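Local structure of glycoprotein (Chandipura virus, 5MDM) at residues 47-52 against 178-183; 136-141 against 220-225; 232-237 against 261-266. The protein probably attaches the virus to host receptors and, once acidified in the endosome, changes conformation to drive fusion of the viral and endosomal membranes. One frame throughout, in Å; residues are numbered along the deposited sequence.

In the fold
Interactions 1, 2 and 3 lie about 12 Å apart, centre to centre. Interaction 1 is a surface contact that relies on backbone pairing between strands 36-49 and 180-192, with a hydroxyl pair at one end. Interactions 2 and 3 are partly buried and reach the same three-stranded sheet, at strand 218-222 and at strand 235-237. Interaction 2 is mainly aromatic, whereas interaction 3, closest to the centre of the chain, is ruled by an arginine and a glutamate. The Cys178-Cys223 disulfide ties interaction 1 to interaction 2, and a hydrogen bond between Val262 N and Tyr139 OH joins interaction 2 to interaction 3.

Interaction 1 (47-52 against 178-183)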
ATOM      1  N   ILE A  47      11.944   6.578  11.506  1.00 65.67           N
ATOM      2  CA  ILE A  47      10.602   6.657  10.951  1.00 65.77           C
ATOM      3  C   ILE A  47      10.565   6.442   9.448  1.00 71.33           C
ATOM      4  O   ILE A  47       9.527   6.632   8.816  1.00 79.59           O
ATOM      5  CB  ILE A  47       9.989   8.018  11.222  1.00 60.03           C
ATOM      6  CG1 ILE A  47      10.783   9.098  10.485  1.00 61.65           C
ATOM      7  CG2 ILE A  47       9.975   8.272  12.696  1.00 62.88           C
ATOM      8  CD1 ILE A  47      10.263  10.485  10.715  1.00 65.07           C
ATOM      9  N   GLY A  48      11.696   6.059   8.874  1.00 71.68           N
ATOM     10  CA  GLY A  48      11.740   5.778   7.454  1.00 80.02           C
ATOM     11  C   GLY A  48      13.068   6.087   6.806  1.00 88.09           C
ATOM     12  O   GLY A  48      13.836   6.932   7.278  1.00 87.95           O
ATOM     13  N   ALA A  49      13.339   5.385   5.712  1.00 89.35           N
ATOM     14  CA  ALA A  49      14.535   5.639   4.932  1.00 90.03           C
ATOM     15  C   ALA A  49      14.272   6.797   3.995  1.00 99.01           C
ATOM     16  O   ALA A  49      13.337   6.770   3.202  1.00111.79           O
ATOM     17  CB  ALA A  49      14.929   4.413   4.150  1.00 91.63           C
ATOM     18  N   THR A  50      15.088   7.826   4.101  1.00101.04           N
ATOM     19  CA  THR A  50      15.004   8.921   3.156  1.00104.34           C
ATOM     20  C   THR A  50      16.273   8.927   2.313  1.00102.28           C
ATOM     21  O   THR A  50      17.325   9.362   2.777  1.00 98.38           O
ATOM     22  CB  THR A  50      14.804  10.254   3.876  1.00105.87           C
ATOM     23  OG1 THR A  50      15.798  10.393   4.894  1.00104.03           O
ATOM     24  CG2 THR A  50      13.423  10.294   4.524  1.00111.03           C
ATOM     25  N   PRO A  51      16.171   8.430   1.067  1.00101.62           N
ATOM     26  CA  PRO A  51      17.310   8.138   0.187  1.00100.38           C
ATOM     27  C   PRO A  51      18.174   9.359  -0.095  1.00106.14           C
ATOM     28  O   PRO A  51      19.369   9.216  -0.351  1.00112.31           O
ATOM     29  CB  PRO A  51      16.639   7.665  -1.104  1.00 95.29           C
ATOM     30  CG  PRO A  51      15.275   7.225  -0.687  1.00 94.99           C
ATOM     31  CD  PRO A  51      14.888   8.172   0.395  1.00 96.12           C
ATOM     32  N   SER A  52      17.576  10.544  -0.038  1.00101.13           N
ATOM     33  CA  SER A  52      18.304  11.781  -0.287  1.00 95.63           C
ATOM     34  C   SER A  52      19.464  11.979   0.687  1.00 96.82           C
ATOM     35  O   SER A  52      20.399  12.731   0.406  1.00104.74           O
ATOM     36  CB  SER A  52      17.354  12.978  -0.233  1.00102.43           C
ATOM     37  OG  SER A  52      16.653  13.016   0.997  1.00110.55           O
ATOM     38  N   CYS A 178      23.965   8.155   7.871  1.00 99.78           N
ATOM     39  CA  CYS A 178      22.701   7.483   8.112  1.00 91.87           C
ATOM     40  C   CYS A 178      21.771   7.706   6.938  1.00 91.67           C
ATOM     41  O   CYS A 178      21.662   8.811   6.413  1.00 88.49           O
ATOM     42  CB  CYS A 178      22.058   8.020   9.389  1.00 81.27           C
ATOM     43  SG  CYS A 178      20.730   6.999  10.054  1.00120.10           S
ATOM     44  N   GLY A 179      21.100   6.651   6.520  1.00 91.02           N
ATOM     45  CA  GLY A 179      20.118   6.786   5.467  1.00 96.74           C
ATOM     46  C   GLY A 179      18.716   6.750   6.036  1.00 91.00           C
ATOM     47  O   GLY A 179      17.766   6.371   5.354  1.00 86.49           O
ATOM     48  N   GLN A 180      18.586   7.159   7.291  1.00 91.08           N
ATOM     49  CA  GLN A 180      17.337   7.011   8.019  1.00 80.52           C
ATOM     50  C   GLN A 180      16.965   8.290   8.765  1.00 85.26           C
ATOM     51  O   GLN A 180      17.818   8.932   9.386  1.00 93.01           O
ATOM     52  CB  GLN A 180      17.469   5.857   9.011  1.00 69.66           C
ATOM     53  CG  GLN A 180      16.157   5.244   9.419  1.00 87.98           C
ATOM     54  CD  GLN A 180      15.618   4.306   8.368  1.00103.23           C
ATOM     55  OE1 GLN A 180      16.313   3.971   7.402  1.00102.31           O
ATOM     56  NE2 GLN A 180      14.373   3.871   8.546  1.00103.46           N
ATOM     57  N   SER A 181      15.690   8.656   8.702  1.00 81.13           N
ATOM     58  CA  SER A 181      15.187   9.791   9.467  1.00 75.31           C
ATOM     59  C   SER A 181      14.642   9.335  10.815  1.00 77.83           C
ATOM     60  O   SER A 181      14.128   8.226  10.942  1.00 82.07           O
ATOM     61  CB  SER A 181      14.100  10.519   8.687  1.00 68.37           C
ATOM     62  OG  SER A 181      14.603  10.961   7.443  1.00 81.26           O
ATOM     63  N   PHE A 182      14.756  10.194  11.820  1.00 71.59           N
ATOM     64  CA  PHE A 182      14.310   9.848  13.163  1.00 56.58           C
ATOM     65  C   PHE A 182      13.252  10.805  13.688  1.00 61.92           C
ATOM     66  O   PHE A 182      12.905  11.792  13.035  1.00 75.53           O
ATOM     67  CB  PHE A 182      15.492   9.807  14.121  1.00 51.91           C
ATOM     68  CG  PHE A 182      16.393   8.638  13.910  1.00 54.12           C
ATOM     69  CD1 PHE A 182      17.286   8.618  12.852  1.00 52.92           C
ATOM     70  CD2 PHE A 182      16.347   7.551  14.766  1.00 55.06           C
ATOM     71  CE1 PHE A 182      18.123   7.538  12.652  1.00 63.22           C
ATOM     72  CE2 PHE A 182      17.178   6.465  14.572  1.00 72.74           C
ATOM     73  CZ  PHE A 182      18.070   6.460  13.511  1.00 76.46           C
ATOM     74  N   THR A 183      12.728  10.491  14.865  1.00 67.14           N
ATOM     75  CA  THR A 183      11.862  11.415  15.581  1.00 72.02           C
ATOM     76  C   THR A 183      12.043  11.261  17.083  1.00 71.26           C
ATOM     77  O   THR A 183      12.264  10.154  17.585  1.00 77.07           O
ATOM     78  CB  THR A 183      10.377  11.229  15.229  1.00 72.11           C
ATOM     79  OG1 THR A 183       9.613  12.264  15.859  1.00 84.53           O
ATOM     80  CG2 THR A 183       9.865   9.885  15.722  1.00 64.71           C
TER
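Thr50 and Ser181 meet hydroxyl to hydroxyl, with Thr50 OG1 and Ser181 OG hydrogen-bonded at 2.9 Å. They sit where an antiparallel pair of strands, 36-49 and 180-192, begins to come apart; strand 36-49 is an outer strand of a four-stranded antiparallel sheet, and the short segments run at 168° to each other. As in other vesiculovirus glycoproteins, the two chains here are probably those that lead out to the fusion domain and back. The Thr50 hydroxyl is folded over its own backbone, between N and the carbonyl carbon (chi1 51°), which swings it round to the serine.

Further along, the pairing is made by backbone: Ile47 N gives to Ser181 O at 2.8 Å, and Ser181 N returns a bond to Gly48 O at 2.9 Å. Beside these bonds, the side chains of Ile47 and Thr183 cross at about a right angle, methyl CG2 against methyl CG2, while the other branch of Ile47 lays CG1 alongside Ser181 and aims CD1 at Phe182 O. Gln180 takes a different route. A bend at chi2 (79°) folds its amide back across the Gly48-Ala49 peptide, with OE1 3.6 Å from Ala49 CB and NE2 beside Gly48 C. Phe182 sets out away from segment 47-52; its ring packs on Ser44 and Pro46 earlier in strand 36-49 and takes Arg225 in a cation-pi contact.

Beyond Ala49 the chains diverge and the grip slackens: Thr50 N reaches Gly179 O in a weak bond of 3.3 Å, and Ala49 CA-H leans on that same oxygen.

Interaction 2 (136-141 against 220-225); sequences VDDYRG and LSYCGR
Tyr222 drives the edge of its ring into the face of Tyr139, and this pair is the tight part of the contact. The stack is an offset edge-to-face one, with centroids 5.1 Å apart and planes at 63°; Tyr222 CE1 sits 3.4 Å above the Tyr139 plane, toward the rim of that ring. Tyr222 carries its CG trans to the backbone N (chi1 -170°), which lays the ring across to segment 136-141, where Asp138 CB also lies against CE1, at 3.5 Å. Leu220 CD2 closes in on the edge of the Tyr139 ring, 4.2 Å from CD1. Beyond the ring, the Tyr139 hydroxyl is hydrogen-bonded to Val262 N.

Next to the ring pair, one bond joins the backbones, from Cys223 N to Asp138 O at 2.8 Å. It reaches the tip of a beta hairpin: strands 218-222 and 225-229 are joined by a type I' turn from Tyr222 to Arg225, with Cys223 and Gly224 at its two corners, both at positive phi. Cys223 SG lies over one face of its neighbour's ring, Tyr222, and forms the disulfide with Cys178. Asp138, which takes part in the interaction with host Vim, holds its carboxylate near that sulphur, with OD2 hydrogen-bonded to Gly179 N.

The other side is looser. Ser221 keeps its side chain more than 5 Å from segment 136-141, exposed Gly224 barely brushes it, and Arg140, an exposed residue, sets its CB away from segment 220-225. There the 136-141 chain holds its own shape: Asp137 OD1 accepts Tyr139 N at 2.9 Å, an Asx turn, and Arg140 N at 3.0 Å, which extends it to an Asx motif, both from the same face of the carboxylate.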
ATOM      1  N   VAL A 136      23.699   3.167   2.064  1.00 96.04           N
ATOM      2  CA  VAL A 136      24.204   3.411   3.412  1.00 91.65           C
ATOM      3  C   VAL A 136      24.098   2.156   4.267  1.00 90.98           C
ATOM      4  O   VAL A 136      23.060   1.504   4.284  1.00 99.39           O
ATOM      5  CB  VAL A 136      23.406   4.539   4.115  1.00 81.36           C
ATOM      6  CG1 VAL A 136      23.794   4.654   5.580  1.00 99.38           C
ATOM      7  CG2 VAL A 136      23.615   5.866   3.419  1.00 89.42           C
ATOM      8  N   ASP A 137      25.174   1.810   4.969  1.00 90.17           N
ATOM      9  CA  ASP A 137      25.074   0.823   6.036  1.00 95.92           C
ATOM     10  C   ASP A 137      24.724   1.560   7.324  1.00 97.70           C
ATOM     11  O   ASP A 137      25.600   2.110   7.987  1.00 98.66           O
ATOM     12  CB  ASP A 137      26.387   0.056   6.211  1.00103.20           C
ATOM     13  CG  ASP A 137      26.262  -1.118   7.183  1.00116.51           C
ATOM     14  OD1 ASP A 137      25.333  -1.132   8.021  1.00115.76           O
ATOM     15  OD2 ASP A 137      27.106  -2.037   7.112  1.00129.87           O
ATOM     16  N   ASP A 138      23.443   1.568   7.675  1.00 96.06           N
ATOM     17  CA  ASP A 138      22.992   2.252   8.884  1.00 92.85           C
ATOM     18  C   ASP A 138      23.581   1.631  10.145  1.00 90.25           C
ATOM     19  O   ASP A 138      23.681   2.287  11.180  1.00 90.75           O
ATOM     20  CB  ASP A 138      21.464   2.245   8.976  1.00101.97           C
ATOM     21  CG  ASP A 138      20.812   3.182   7.979  1.00114.11           C
ATOM     22  OD1 ASP A 138      19.657   2.915   7.580  1.00118.16           O
ATOM     23  OD2 ASP A 138      21.449   4.188   7.599  1.00115.65           O
ATOM     24  N   TYR A 139      23.972   0.364  10.059  1.00 90.46           N
ATOM     25  CA  TYR A 139      24.431  -0.354  11.244  1.00 91.88           C
ATOM     26  C   TYR A 139      25.907  -0.112  11.532  1.00 93.37           C
ATOM     27  O   TYR A 139      26.310  -0.003  12.687  1.00 97.28           O
ATOM     28  CB  TYR A 139      24.124  -1.850  11.120  1.00 87.50           C
ATOM     29  CG  TYR A 139      22.660  -2.124  10.865  1.00 82.99           C
ATOM     30  CD1 TYR A 139      21.751  -2.184  11.913  1.00 82.45           C
ATOM     31  CD2 TYR A 139      22.183  -2.294   9.576  1.00 80.35           C
ATOM     32  CE1 TYR A 139      20.408  -2.421  11.680  1.00 89.01           C
ATOM     33  CE2 TYR A 139      20.846  -2.529   9.332  1.00 93.72           C
ATOM     34  CZ  TYR A 139      19.965  -2.592  10.385  1.00 92.82           C
ATOM     35  OH  TYR A 139      18.636  -2.826  10.133  1.00101.00           O
ATOM     36  N   ARG A 140      26.708  -0.015  10.479  1.00100.17           N
ATOM     37  CA  ARG A 140      28.140   0.200  10.632  1.00 99.20           C
ATOM     38  C   ARG A 140      28.507   1.662  10.402  1.00106.16           C
ATOM     39  O   ARG A 140      29.643   2.070  10.629  1.00114.14           O
ATOM     40  CB  ARG A 140      28.921  -0.712   9.686  1.00106.80           C
ATOM     41  CG  ARG A 140      28.691  -2.198   9.933  1.00120.69           C
ATOM     42  CD  ARG A 140      29.735  -3.039   9.227  1.00133.78           C
ATOM     43  NE  ARG A 140      31.084  -2.535   9.476  1.00146.68           N
ATOM     44  CZ  ARG A 140      31.813  -2.837  10.547  1.00153.63           C
ATOM     45  NH1 ARG A 140      31.325  -3.644  11.479  1.00157.24           N
ATOM     46  NH2 ARG A 140      33.031  -2.329  10.687  1.00151.73           N
ATOM     47  N   GLY A 141      27.535   2.445   9.948  1.00109.38           N
ATOM     48  CA  GLY A 141      27.695   3.884   9.840  1.00112.13           C
ATOM     49  C   GLY A 141      28.598   4.372   8.725  1.00108.98           C
ATOM     50  O   GLY A 141      29.313   5.361   8.887  1.00105.62           O
ATOM     51  N   LEU A 220      21.467  -2.738  20.618  1.00 80.87           N
ATOM     52  CA  LEU A 220      21.981  -2.611  19.252  1.00 71.91           C
ATOM     53  C   LEU A 220      22.333  -1.165  18.930  1.00 74.13           C
ATOM     54  O   LEU A 220      21.620  -0.231  19.308  1.00 70.30           O
ATOM     55  CB  LEU A 220      20.972  -3.158  18.234  1.00 72.25           C
ATOM     56  CG  LEU A 220      21.326  -3.217  16.744  1.00 80.85           C
ATOM     57  CD1 LEU A 220      20.545  -4.330  16.085  1.00 93.84           C
ATOM     58  CD2 LEU A 220      21.018  -1.914  16.038  1.00 85.11           C
ATOM     59  N   SER A 221      23.446  -0.993  18.228  1.00 82.55           N
ATOM     60  CA  SER A 221      23.903   0.329  17.834  1.00 82.93           C
ATOM     61  C   SER A 221      23.422   0.623  16.429  1.00 86.76           C
ATOM     62  O   SER A 221      23.765  -0.086  15.483  1.00102.48           O
ATOM     63  CB  SER A 221      25.425   0.410  17.883  1.00 95.35           C
ATOM     64  OG  SER A 221      25.868   1.718  17.559  1.00 93.38           O
ATOM     65  N   TYR A 222      22.625   1.672  16.295  1.00 77.94           N
ATOM     66  CA  TYR A 222      22.013   1.995  15.016  1.00 81.11           C
ATOM     67  C   TYR A 222      22.265   3.446  14.637  1.00 79.61           C
ATOM     68  O   TYR A 222      22.010   4.357  15.426  1.00 78.84           O
ATOM     69  CB  TYR A 222      20.511   1.725  15.071  1.00 72.55           C
ATOM     70  CG  TYR A 222      19.834   1.800  13.732  1.00 71.06           C
ATOM     71  CD1 TYR A 222      20.087   0.849  12.755  1.00 80.17           C
ATOM     72  CD2 TYR A 222      18.937   2.816  13.443  1.00 70.86           C
ATOM     73  CE1 TYR A 222      19.468   0.906  11.525  1.00 87.86           C
ATOM     74  CE2 TYR A 222      18.310   2.882  12.213  1.00 81.58           C
ATOM     75  CZ  TYR A 222      18.581   1.924  11.259  1.00 90.28           C
ATOM     76  OH  TYR A 222      17.963   1.984  10.034  1.00100.37           O
ATOM     77  N   CYS A 223      22.765   3.649  13.423  1.00 76.85           N
ATOM     78  CA  CYS A 223      23.040   4.986  12.918  1.00 82.57           C
ATOM     79  C   CYS A 223      23.943   5.781  13.853  1.00 95.12           C
ATOM     80  O   CYS A 223      23.715   6.966  14.098  1.00 94.08           O
ATOM     81  CB  CYS A 223      21.739   5.741  12.663  1.00 74.04           C
ATOM     82  SG  CYS A 223      20.916   5.276  11.131  1.00107.92           S
ATOM     83  N   GLY A 224      24.959   5.113  14.386  1.00 98.90           N
ATOM     84  CA  GLY A 224      25.961   5.776  15.193  1.00 93.19           C
ATOM     85  C   GLY A 224      25.539   6.077  16.615  1.00 89.39           C
ATOM     86  O   GLY A 224      26.188   6.871  17.294  1.00 98.60           O
ATOM     87  N   ARG A 225      24.461   5.459  17.080  1.00 85.27           N
ATOM     88  CA  ARG A 225      24.087   5.617  18.485  1.00 83.91           C
ATOM     89  C   ARG A 225      23.451   4.391  19.142  1.00 75.01           C
ATOM     90  O   ARG A 225      22.792   3.586  18.487  1.00 85.50           O
ATOM     91  CB  ARG A 225      23.259   6.886  18.727  1.00 83.18           C
ATOM     92  CG  ARG A 225      21.978   7.039  17.927  1.00 91.09           C
ATOM     93  CD  ARG A 225      21.472   8.468  18.131  1.00104.18           C
ATOM     94  NE  ARG A 225      20.098   8.710  17.693  1.00108.05           N
ATOM     95  CZ  ARG A 225      19.758   9.117  16.473  1.00108.16           C
ATOM     96  NH1 ARG A 225      20.689   9.308  15.542  1.00111.07           N
ATOM     97  NH2 ARG A 225      18.481   9.325  16.184  1.00 95.31           N
TER

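Interaction 3 (232-237 against 261-266); sequences NGEWVS and EVRSTL
Arg263 grips the 232-234 bend with both its backbone and side chain. Its backbone N gives an almost straight bond to Gly233 O at 2.9 Å, and its NH1 reaches Asn232 O, also at 2.9 Å, in the plane of that carbonyl. A bend at chi3 (-80°) turns the guanidinium back to do this. Glu234 OE2 lies over one face of the guanidinium, 3.4 Å from Arg263 NH2; because it is well out of that plane, no N-H points at it and the salt bridge is one of charge alone. OE2 is held instead by Leu266 N, which meets it from above the carboxylate plane at 3.0 Å.

The bend is an Asx turn: Asn232 OD1 accepts from Glu234 N, while its ND2 is hydrogen-bonded to Ile395 O. Gly233, at positive phi without a CB, lets Arg263 CG and CD pack against its backbone. The turn leads into strand 235-237, an outer strand of a three-stranded antiparallel sheet, hydrogen-bonded through Ser237 to Ser44 of strand 36-49, so loop 261-266, in a region that by similarity serves trimerization, is fastened where strand 235-237 begins.

Outward from the charges, Thr265 CG2 lies 3.7 Å from Glu234 OE1, while its hydroxyl is hydrogen-bonded to Thr45 OG1. Nearer the loop's start, Val262 spreads both methyls against Trp235 CB, CG1 at 3.6 Å, and the indole NE1 is hydrogen-bonded to Leu220 O.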
ATOM      1  N   ASN A 232       9.585  -6.681  18.322  1.00 72.07           N
ATOM      2  CA  ASN A 232       8.963  -6.499  17.015  1.00 72.86           C
ATOM      3  C   ASN A 232       9.953  -5.962  15.982  1.00 74.04           C
ATOM      4  O   ASN A 232       9.576  -5.582  14.877  1.00 72.73           O
ATOM      5  CB  ASN A 232       7.721  -5.606  17.117  1.00 73.16           C
ATOM      6  CG  ASN A 232       8.061  -4.151  17.344  1.00 79.79           C
ATOM      7  OD1 ASN A 232       9.124  -3.820  17.863  1.00 76.96           O
ATOM      8  ND2 ASN A 232       7.151  -3.267  16.950  1.00 93.44           N
ATOM      9  N   GLY A 233      11.227  -5.921  16.354  1.00 68.97           N
ATOM     10  CA  GLY A 233      12.261  -5.537  15.420  1.00 68.15           C
ATOM     11  C   GLY A 233      12.426  -4.046  15.260  1.00 70.75           C
ATOM     12  O   GLY A 233      13.274  -3.593  14.491  1.00 84.09           O
ATOM     13  N   GLU A 234      11.617  -3.279  15.981  1.00 67.81           N
ATOM     14  CA  GLU A 234      11.743  -1.826  15.966  1.00 75.70           C
ATOM     15  C   GLU A 234      12.770  -1.352  16.998  1.00 71.93           C
ATOM     16  O   GLU A 234      13.103  -2.074  17.936  1.00 66.88           O
ATOM     17  CB  GLU A 234      10.383  -1.173  16.181  1.00 77.50           C
ATOM     18  CG  GLU A 234       9.371  -1.563  15.122  1.00 77.10           C
ATOM     19  CD  GLU A 234       8.108  -0.745  15.198  1.00 90.43           C
ATOM     20  OE1 GLU A 234       7.953   0.012  16.173  1.00103.58           O
ATOM     21  OE2 GLU A 234       7.268  -0.854  14.284  1.00 98.60           O
ATOM     22  N   TRP A 235      13.274  -0.139  16.821  1.00 70.34           N
ATOM     23  CA  TRP A 235      14.437   0.304  17.583  1.00 70.52           C
ATOM     24  C   TRP A 235      14.225   1.695  18.178  1.00 63.86           C
ATOM     25  O   TRP A 235      13.723   2.603  17.518  1.00 65.77           O
ATOM     26  CB  TRP A 235      15.662   0.293  16.661  1.00 66.10           C
ATOM     27  CG  TRP A 235      16.961   0.694  17.274  1.00 64.33           C
ATOM     28  CD1 TRP A 235      17.933  -0.138  17.755  1.00 70.70           C
ATOM     29  CD2 TRP A 235      17.463   2.026  17.430  1.00 63.11           C
ATOM     30  NE1 TRP A 235      18.997   0.594  18.222  1.00 60.96           N
ATOM     31  CE2 TRP A 235      18.734   1.925  18.031  1.00 65.02           C
ATOM     32  CE3 TRP A 235      16.958   3.293  17.128  1.00 65.76           C
ATOM     33  CZ2 TRP A 235      19.507   3.046  18.335  1.00 67.29           C
ATOM     34  CZ3 TRP A 235      17.728   4.405  17.436  1.00 67.84           C
ATOM     35  CH2 TRP A 235      18.988   4.272  18.030  1.00 61.98           C
ATOM     36  N   VAL A 236      14.593   1.864  19.438  1.00 59.11           N
ATOM     37  CA  VAL A 236      14.598   3.205  20.008  1.00 63.10           C
ATOM     38  C   VAL A 236      15.975   3.477  20.582  1.00 64.40           C
ATOM     39  O   VAL A 236      16.682   2.550  20.955  1.00 74.64           O
ATOM     40  CB  VAL A 236      13.511   3.411  21.090  1.00 65.18           C
ATOM     41  CG1 VAL A 236      12.123   3.153  20.510  1.00 50.33           C
ATOM     42  CG2 VAL A 236      13.776   2.530  22.302  1.00 59.65           C
ATOM     43  N   SER A 237      16.361   4.745  20.638  1.00 61.54           N
ATOM     44  CA  SER A 237      17.686   5.104  21.111  1.00 53.99           C
ATOM     45  C   SER A 237      17.723   5.145  22.632  1.00 71.62           C
ATOM     46  O   SER A 237      16.750   5.540  23.274  1.00 70.51           O
ATOM     47  CB  SER A 237      18.101   6.452  20.532  1.00 67.82           C
ATOM     48  OG  SER A 237      17.209   7.463  20.949  1.00 68.62           O
ATOM     49  N   GLU A 261      18.954  -7.064  12.169  1.00 90.60           N
ATOM     50  CA  GLU A 261      18.471  -5.886  11.463  1.00 96.63           C
ATOM     51  C   GLU A 261      17.376  -5.150  12.246  1.00 89.17           C
ATOM     52  O   GLU A 261      16.842  -5.664  13.227  1.00 84.87           O
ATOM     53  CB  GLU A 261      18.012  -6.246  10.042  1.00107.48           C
ATOM     54  CG  GLU A 261      19.152  -6.325   9.029  1.00117.24           C
ATOM     55  CD  GLU A 261      18.716  -6.859   7.674  1.00133.42           C
ATOM     56  OE1 GLU A 261      17.614  -7.442   7.585  1.00134.99           O
ATOM     57  OE2 GLU A 261      19.480  -6.698   6.698  1.00143.26           O
ATOM     58  N   VAL A 262      17.059  -3.940  11.804  1.00 87.82           N
ATOM     59  CA  VAL A 262      16.117  -3.072  12.493  1.00 66.14           C
ATOM     60  C   VAL A 262      15.118  -2.504  11.489  1.00 90.68           C
ATOM     61  O   VAL A 262      15.497  -2.124  10.380  1.00 96.14           O
ATOM     62  CB  VAL A 262      16.878  -1.922  13.205  1.00 79.58           C
ATOM     63  CG1 VAL A 262      16.071  -0.634  13.219  1.00 61.85           C
ATOM     64  CG2 VAL A 262      17.283  -2.337  14.609  1.00 69.10           C
ATOM     65  N   ARG A 263      13.842  -2.460  11.865  1.00 79.03           N
ATOM     66  CA  ARG A 263      12.817  -1.900  10.987  1.00 77.29           C
ATOM     67  C   ARG A 263      12.356  -0.509  11.417  1.00 82.79           C
ATOM     68  O   ARG A 263      12.444  -0.143  12.592  1.00 83.90           O
ATOM     69  CB  ARG A 263      11.622  -2.843  10.871  1.00 75.68           C
ATOM     70  CG  ARG A 263      11.058  -3.301  12.196  1.00124.69           C
ATOM     71  CD  ARG A 263       9.888  -4.251  12.002  1.00121.44           C
ATOM     72  NE  ARG A 263       8.646  -3.546  11.703  1.00120.53           N
ATOM     73  CZ  ARG A 263       7.477  -3.828  12.264  1.00126.21           C
ATOM     74  NH1 ARG A 263       7.390  -4.804  13.153  1.00 71.77           N
ATOM     75  NH2 ARG A 263       6.396  -3.136  11.936  1.00131.80           N
ATOM     76  N   SER A 264      11.877   0.267  10.447  1.00 75.70           N
ATOM     77  CA  SER A 264      11.287   1.566  10.727  1.00 84.94           C
ATOM     78  C   SER A 264      10.070   1.402  11.617  1.00 81.91           C
ATOM     79  O   SER A 264       9.366   0.396  11.547  1.00 85.44           O
ATOM     80  CB  SER A 264      10.887   2.277   9.435  1.00 91.74           C
ATOM     81  OG  SER A 264      12.028   2.802   8.779  1.00113.12           O
ATOM     82  N   THR A 265       9.838   2.393  12.467  1.00 83.06           N
ATOM     83  CA  THR A 265       8.707   2.361  13.374  1.00 76.75           C
ATOM     84  C   THR A 265       7.426   2.513  12.568  1.00 78.26           C
ATOM     85  O   THR A 265       7.122   3.587  12.044  1.00 69.37           O
ATOM     86  CB  THR A 265       8.828   3.439  14.460  1.00 72.98           C
ATOM     87  OG1 THR A 265       9.896   3.090  15.347  1.00 75.01           O
ATOM     88  CG2 THR A 265       7.553   3.527  15.258  1.00 71.83           C
ATOM     89  N   LEU A 266       6.695   1.410  12.453  1.00 68.74           N
ATOM     90  CA  LEU A 266       5.547   1.344  11.567  1.00 74.05           C
ATOM     91  C   LEU A 266       4.458   2.290  12.046  1.00 72.70           C
ATOM     92  O   LEU A 266       3.773   2.927  11.246  1.00 64.61           O
ATOM     93  CB  LEU A 266       5.026  -0.092  11.483  1.00 66.49           C
ATOM     94  CG  LEU A 266       3.813  -0.356  10.582  1.00 86.20           C
ATOM     95  CD1 LEU A 266       4.071   0.076   9.144  1.00 78.89           C
ATOM     96  CD2 LEU A 266       3.426  -1.821  10.632  1.00 81.20           C
TER